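Local coordinates for protein aldehyde dehydrogenase 12 (Zea mays, PDB 6D97) that probably carries out the last step of plant proline catabolism, the NAD-dependent oxidation of L-glutamate gamma-semialdehyde to glutamate, at residues V278-A283 with D508-G513; R289-D294 with K521-C526. All blocks are in the same frame, centred on the assembly; numbering follows the deposited sequence.

Contact 1 (V278-A283 with D508-G513). With NAD (nicotinamide-adenine-dinucleotide), chain E.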
loop_
_atom_site.group_PDB
_atom_site.type_symbol
_atom_site.label_atom_id
_atom_site.label_comp_id
_atom_site.label_asym_id
_atom_site.label_seq_id
_atom_site.Cartn_x
_atom_site.Cartn_y
_atom_site.Cartn_z
ATOM N N VAL A 278 33.207 6.028 11.988
ATOM C CA VAL A 278 33.341 4.716 11.360
ATOM C C VAL A 278 32.336 4.556 10.225
ATOM O O VAL A 278 32.627 3.920 9.205
ATOM C CB VAL A 278 33.185 3.605 12.415
ATOM C CG1 VAL A 278 33.268 2.240 11.765
ATOM C CG2 VAL A 278 34.239 3.742 13.502
ATOM N N ALA A 279 31.142 5.136 10.380
ATOM C CA ALA A 279 30.109 5.003 9.356
ATOM C C ALA A 279 30.555 5.609 8.032
ATOM O O ALA A 279 30.331 5.024 6.966
ATOM C CB ALA A 279 28.813 5.661 9.833
ATOM N N GLU A 280 31.188 6.785 8.081
ATOM C CA GLU A 280 31.638 7.437 6.855
ATOM C C GLU A 280 32.839 6.716 6.250
ATOM O O GLU A 280 32.949 6.610 5.022
ATOM C CB GLU A 280 31.968 8.905 7.132
ATOM C CG GLU A 280 30.772 9.739 7.567
ATOM C CD GLU A 280 29.683 9.783 6.513
ATOM O OE1 GLU A 280 30.020 9.796 5.310
ATOM O OE2 GLU A 280 28.492 9.791 6.887
ATOM N N LYS A 281 33.750 6.221 7.094
ATOM C CA LYS A 281 34.871 5.426 6.600
ATOM C C LYS A 281 34.377 4.170 5.893
ATOM O O LYS A 281 34.839 3.839 4.795
ATOM C CB LYS A 281 35.801 5.058 7.757
ATOM C CG LYS A 281 37.063 4.323 7.338
ATOM C CD LYS A 281 37.669 3.575 8.515
ATOM C CE LYS A 281 39.037 3.011 8.176
ATOM N NZ LYS A 281 38.994 2.204 6.929
ATOM N N LEU A 282 33.432 3.457 6.514
ATOM C CA LEU A 282 32.874 2.264 5.886
ATOM C C LEU A 282 32.104 2.614 4.620
ATOM O O LEU A 282 32.176 1.886 3.622
ATOM C CB LEU A 282 31.972 1.515 6.867
ATOM C CG LEU A 282 32.651 0.707 7.974
ATOM C CD1 LEU A 282 31.677 -0.286 8.586
ATOM C CD2 LEU A 282 33.861 -0.013 7.416
ATOM N N ALA A 283 31.356 3.723 4.641
ATOM C CA ALA A 283 30.620 4.137 3.451
ATOM C C ALA A 283 31.558 4.424 2.290
ATOM O O ALA A 283 31.184 4.242 1.126
ATOM C CB ALA A 283 29.767 5.368 3.756
ATOM N N ASP A 508 19.429 11.230 4.224
ATOM C CA ASP A 508 20.564 10.442 3.763
ATOM C C ASP A 508 20.058 9.208 3.026
ATOM O O ASP A 508 19.313 8.405 3.603
ATOM C CB ASP A 508 21.444 10.054 4.958
ATOM C CG ASP A 508 22.707 9.303 4.558
ATOM O OD1 ASP A 508 22.913 9.032 3.355
ATOM O OD2 ASP A 508 23.503 8.983 5.468
ATOM N N PRO A 509 20.427 9.020 1.753
ATOM C CA PRO A 509 20.017 7.791 1.050
ATOM C C PRO A 509 20.569 6.532 1.679
ATOM O O PRO A 509 20.076 5.436 1.385
ATOM C CB PRO A 509 20.572 7.989 -0.368
ATOM C CG PRO A 509 21.679 8.973 -0.209
ATOM C CD PRO A 509 21.256 9.893 0.905
ATOM N N ARG A 510 21.592 6.651 2.518
ATOM C CA ARG A 510 22.135 5.518 3.245
ATOM C C ARG A 510 21.426 5.283 4.570
ATOM O O ARG A 510 21.736 4.302 5.254
ATOM C CB ARG A 510 23.629 5.732 3.502
ATOM C CG ARG A 510 24.424 6.102 2.263
ATOM C CD ARG A 510 25.748 6.734 2.646
ATOM N NE ARG A 510 25.573 7.813 3.617
ATOM C CZ ARG A 510 26.572 8.506 4.154
ATOM N NH1 ARG A 510 27.825 8.239 3.814
ATOM N NH2 ARG A 510 26.318 9.466 5.033
ATOM N N GLY A 511 20.492 6.156 4.941
ATOM C CA GLY A 511 19.806 6.059 6.215
ATOM C C GLY A 511 19.096 4.742 6.430
ATOM O O GLY A 511 18.254 4.336 5.622
ATOM N N ALA A 512 19.444 4.058 7.509
ATOM C CA ALA A 512 18.796 2.810 7.868
ATOM C C ALA A 512 17.614 3.069 8.794
ATOM O O ALA A 512 17.540 4.086 9.488
ATOM C CB ALA A 512 19.790 1.862 8.540
ATOM N N GLY A 513 16.663 2.136 8.767
ATOM C CA GLY A 513 15.639 2.031 9.777
ATOM C C GLY A 513 15.797 0.717 10.519
ATOM O O GLY A 513 16.657 -0.107 10.197
HETATM P PA NAD E . 31.750 2.582 16.899
HETATM O O1A NAD E . 31.713 3.222 15.474
HETATM O O2A NAD E . 32.886 2.807 17.769
HETATM O O5B NAD E . 31.761 1.111 17.040
HETATM C C5B NAD E . 30.617 0.369 16.692
HETATM C C4B NAD E . 30.924 -0.983 16.059
HETATM O O4B NAD E . 31.613 -0.871 14.826
HETATM C C3B NAD E . 31.698 -1.896 16.955
HETATM O O3B NAD E . 31.252 -3.192 16.834
HETATM C C2B NAD E . 33.065 -1.759 16.440
HETATM O O2B NAD E . 33.810 -2.882 16.720
HETATM C C1B NAD E . 32.805 -1.592 14.990
HETATM N N9A NAD E . 33.856 -0.935 14.242
HETATM C C8A NAD E . 34.655 0.125 14.629
HETATM N N7A NAD E . 35.478 0.444 13.624
HETATM C C5A NAD E . 35.233 -0.391 12.539
HETATM C C6A NAD E . 35.757 -0.520 11.267
HETATM N N6A NAD E . 36.813 0.356 10.843
HETATM N N1A NAD E . 35.286 -1.458 10.432
HETATM C C2A NAD E . 34.288 -2.301 10.800
HETATM N N3A NAD E . 33.746 -2.206 12.042
HETATM C C4A NAD E . 34.191 -1.277 12.914
HETATM O O3 NAD E . 30.695 2.907 17.868
HETATM P PN NAD E . 30.879 3.655 19.257
HETATM O O1N NAD E . 29.395 3.939 19.692
HETATM O O2N NAD E . 31.505 2.760 20.287
HETATM O O5D NAD E . 31.609 4.969 19.169
#
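Ala-283 on helix 276-285 points at the type I beta turn Asp-508 to Gly-511, and Glu-280 one turn earlier brings its carboxylate there by a bend at chi2 (-61°), while the backbones stay well separated, with CA of Ala-283 and CA of Arg-510 8.6 Å apart at their nearest. The long side chain of Arg-510 spans that gap. Its guanidinium meets the Glu-280 carboxylate end-on: NH1 gives OE1 of Glu-280 a nearly straight bond of 3.1 Å (172°), while NH2 reaches the syn lone pair of OE2 of Glu-280 at 2.9 Å. The two planes are turned 50° from each other, a twisted pairing. Along its other side, the same guanidinium holds Asp-508 side-on through NE and NH2, with NH2 to OD2 of Asp-508 at 2.9 Å. NH2 thus serves both acids, in a three-residue salt-bridge network that joins helix to turn. OD1 of Asp-508 also takes the backbone N of Arg-510 at 2.8 Å, an Asx turn. CB of Ala-283 packs obliquely on NH1 of Arg-510 at 3.5 Å. NH1 is shared further, with the Lys-287 carbonyl of the second subunit. A methionine in place of Arg-510 would probably leave both carboxylates without their shared positive partner and lose the bond to the second subunit. Elsewhere on the helix, Val-278 and Leu-282 border the NAD: CG1 of Val-278 lies 3.4 Å from C5A of the adenine, and CD2 of Leu-282 is 3.6 Å from N1A. The helix rests on strands 269-273 and 290-293 through Phe-272, Val-290 and Leu-292, with Leu-282 also touching helix 255-265, while Arg-510 and Ala-512 hydrogen-bond through their backbones to Leu-292 at the sheet edge.

Contact 2 (R289-D294 with K521-C526)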
loop_
_atom_site.group_PDB
_atom_site.type_symbol
_atom_site.label_atom_id
_atom_site.label_comp_id
_atom_site.label_asym_id
_atom_site.label_seq_id
_atom_site.Cartn_x
_atom_site.Cartn_y
_atom_site.Cartn_z
ATOM N N ARG A 289 27.816 0.754 -0.415
ATOM C CA ARG A 289 27.025 -0.465 -0.264
ATOM C C ARG A 289 26.720 -0.720 1.215
ATOM O O ARG A 289 27.039 -1.763 1.785
ATOM C CB ARG A 289 27.755 -1.640 -0.897
ATOM C CG ARG A 289 27.685 -1.659 -2.411
ATOM C CD ARG A 289 28.352 -2.900 -2.977
ATOM N NE ARG A 289 27.948 -3.174 -4.354
ATOM C CZ ARG A 289 26.819 -3.788 -4.687
ATOM N NH1 ARG A 289 25.981 -4.183 -3.739
ATOM N NH2 ARG A 289 26.534 -4.004 -5.966
ATOM N N VAL A 290 26.081 0.274 1.839
ATOM C CA VAL A 290 25.839 0.270 3.276
ATOM C C VAL A 290 24.475 0.871 3.572
ATOM O O VAL A 290 23.908 1.616 2.769
ATOM C CB VAL A 290 26.919 1.061 4.054
ATOM C CG1 VAL A 290 28.262 0.384 3.956
ATOM C CG2 VAL A 290 27.005 2.494 3.535
ATOM N N LYS A 291 23.952 0.542 4.748
ATOM C CA LYS A 291 22.910 1.313 5.404
ATOM C C LYS A 291 23.438 1.721 6.770
ATOM O O LYS A 291 24.061 0.916 7.471
ATOM C CB LYS A 291 21.603 0.525 5.547
ATOM C CG LYS A 291 20.873 0.264 4.240
ATOM C CD LYS A 291 20.375 1.545 3.589
ATOM C CE LYS A 291 19.642 1.236 2.289
ATOM N NZ LYS A 291 19.409 2.461 1.478
ATOM N N LEU A 292 23.211 2.976 7.138
ATOM C CA LEU A 292 23.849 3.560 8.305
ATOM C C LEU A 292 22.812 3.976 9.335
ATOM O O LEU A 292 21.794 4.589 8.999
ATOM C CB LEU A 292 24.698 4.774 7.915
ATOM C CG LEU A 292 25.820 4.501 6.913
ATOM C CD1 LEU A 292 26.548 5.785 6.542
ATOM C CD2 LEU A 292 26.790 3.478 7.483
ATOM N N GLU A 293 23.079 3.623 10.588
ATOM C CA GLU A 293 22.464 4.242 11.757
ATOM C C GLU A 293 23.620 4.870 12.529
ATOM O O GLU A 293 24.175 4.253 13.439
ATOM C CB GLU A 293 21.701 3.234 12.601
ATOM N N ASP A 294 23.995 6.085 12.153
ATOM C CA ASP A 294 25.179 6.717 12.713
ATOM C C ASP A 294 24.806 7.562 13.932
ATOM O O ASP A 294 23.731 7.417 14.523
ATOM C CB ASP A 294 25.887 7.537 11.644
ATOM C CG ASP A 294 24.919 8.214 10.701
ATOM O OD1 ASP A 294 23.692 8.085 10.914
ATOM O OD2 ASP A 294 25.388 8.867 9.745
ATOM N N LYS A 521 12.215 -4.066 4.992
ATOM C CA LYS A 521 12.204 -4.159 3.536
ATOM C C LYS A 521 13.173 -3.166 2.904
ATOM O O LYS A 521 13.857 -3.499 1.930
ATOM C CB LYS A 521 10.788 -3.946 3.005
ATOM C CG LYS A 521 9.831 -5.087 3.308
ATOM C CD LYS A 521 8.443 -4.813 2.742
ATOM C CE LYS A 521 7.476 -4.337 3.810
ATOM N NZ LYS A 521 6.259 -3.689 3.230
ATOM N N LEU A 522 13.254 -1.946 3.443
ATOM C CA LEU A 522 14.180 -0.958 2.892
ATOM C C LEU A 522 15.628 -1.393 3.082
ATOM O O LEU A 522 16.444 -1.297 2.157
ATOM C CB LEU A 522 13.946 0.403 3.548
ATOM C CG LEU A 522 15.101 1.398 3.415
ATOM C CD1 LEU A 522 15.096 2.016 2.021
ATOM C CD2 LEU A 522 15.045 2.467 4.494
ATOM N N VAL A 523 15.959 -1.891 4.269
ATOM C CA VAL A 523 17.353 -2.152 4.605
ATOM C C VAL A 523 17.835 -3.463 3.998
ATOM O O VAL A 523 18.983 -3.564 3.553
ATOM C CB VAL A 523 17.525 -2.134 6.137
ATOM C CG1 VAL A 523 18.893 -2.646 6.528
ATOM C CG2 VAL A 523 17.325 -0.724 6.671
ATOM N N TRP A 524 16.977 -4.482 3.954
ATOM C CA TRP A 524 17.420 -5.848 3.705
ATOM C C TRP A 524 16.910 -6.439 2.399
ATOM O O TRP A 524 17.064 -7.645 2.176
ATOM C CB TRP A 524 17.023 -6.739 4.880
ATOM C CG TRP A 524 17.805 -6.390 6.093
ATOM C CD1 TRP A 524 17.319 -5.964 7.299
ATOM C CD2 TRP A 524 19.230 -6.391 6.209
ATOM N NE1 TRP A 524 18.360 -5.720 8.163
ATOM C CE2 TRP A 524 19.542 -5.976 7.519
ATOM C CE3 TRP A 524 20.275 -6.717 5.333
ATOM C CZ2 TRP A 524 20.853 -5.874 7.974
ATOM C CZ3 TRP A 524 21.572 -6.614 5.784
ATOM C CH2 TRP A 524 21.851 -6.198 7.095
ATOM N N SER A 525 16.321 -5.629 1.527
ATOM C CA SER A 525 15.953 -6.105 0.205
ATOM C C SER A 525 16.060 -4.952 -0.780
ATOM O O SER A 525 16.162 -3.781 -0.400
ATOM C CB SER A 525 14.545 -6.710 0.188
ATOM O OG SER A 525 13.554 -5.720 0.392
ATOM N N CYS A 526 16.053 -5.306 -2.058
ATOM C CA CYS A 526 16.035 -4.348 -3.147
ATOM C C CYS A 526 14.893 -4.705 -4.082
ATOM O O CYS A 526 14.348 -5.810 -4.036
ATOM C CB CYS A 526 17.365 -4.332 -3.912
ATOM S SG CYS A 526 17.858 -5.931 -4.584
#
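Lys-291 sets its CG beside its own backbone N (chi1 -69°) and bends again at chi2 (-65°), which carries the aliphatic chain alongside Val-523 and past Leu-522. Val-523 answers with CG1 placed anti to its backbone N (chi1 170°), and this methyl comes to 4.2 Å from CG of Lys-291. The two side chains point opposite ways as they pass, a loose apolar touch with no hydrogen bond between the segments. Farther along the lysine, CE of Lys-291 lies 4.1 Å from the carbonyl O of Leu-522, and NZ of Lys-291 is 4.4 Å from CD1 of Leu-522. The ammonium finds its hydrogen bond elsewhere, on the Pro-509 carbonyl, so the buried charge is held by the neighbouring turn while its methylenes make the touch with Val-523 and Leu-522. CG1 of Val-523 also sits 3.4 Å above one face of the Trp-524 indole, offset toward its rim. Within the 521-526 segment, OG of Ser-525 donates to O of Lys-521 at 2.7 Å, in the carbonyl plane and on a lone pair. Strand 290-293 is the outermost of the parallel Rossmann-type sheet, bonded to strand 269-273. Helix 517-524 packs against that sheet through Trp-524, which reaches Leu-271, Val-192 and Ile-194, and strand 526-533 follows it.

In the fold
Contacts 1 and 2 lie about 9 Å apart, centre to centre, around strand 290-293, the last strand in the parallel NAD-binding sheet. Their segments alternate along the chain: helix 276-285 leads into strand 290-293, and more than 200 residues later the 508-513 loop precedes helix 517-524. The two contacts join directly, since that loop runs along the strand. The late part of the chain therefore returns to the sheet edge laid down much earlier, with helices 276-285 and 517-524 on opposite faces of strand 290-293. Both contacts also touch the second subunit, placing this edge beside a subunit interface as well as near the cofactor.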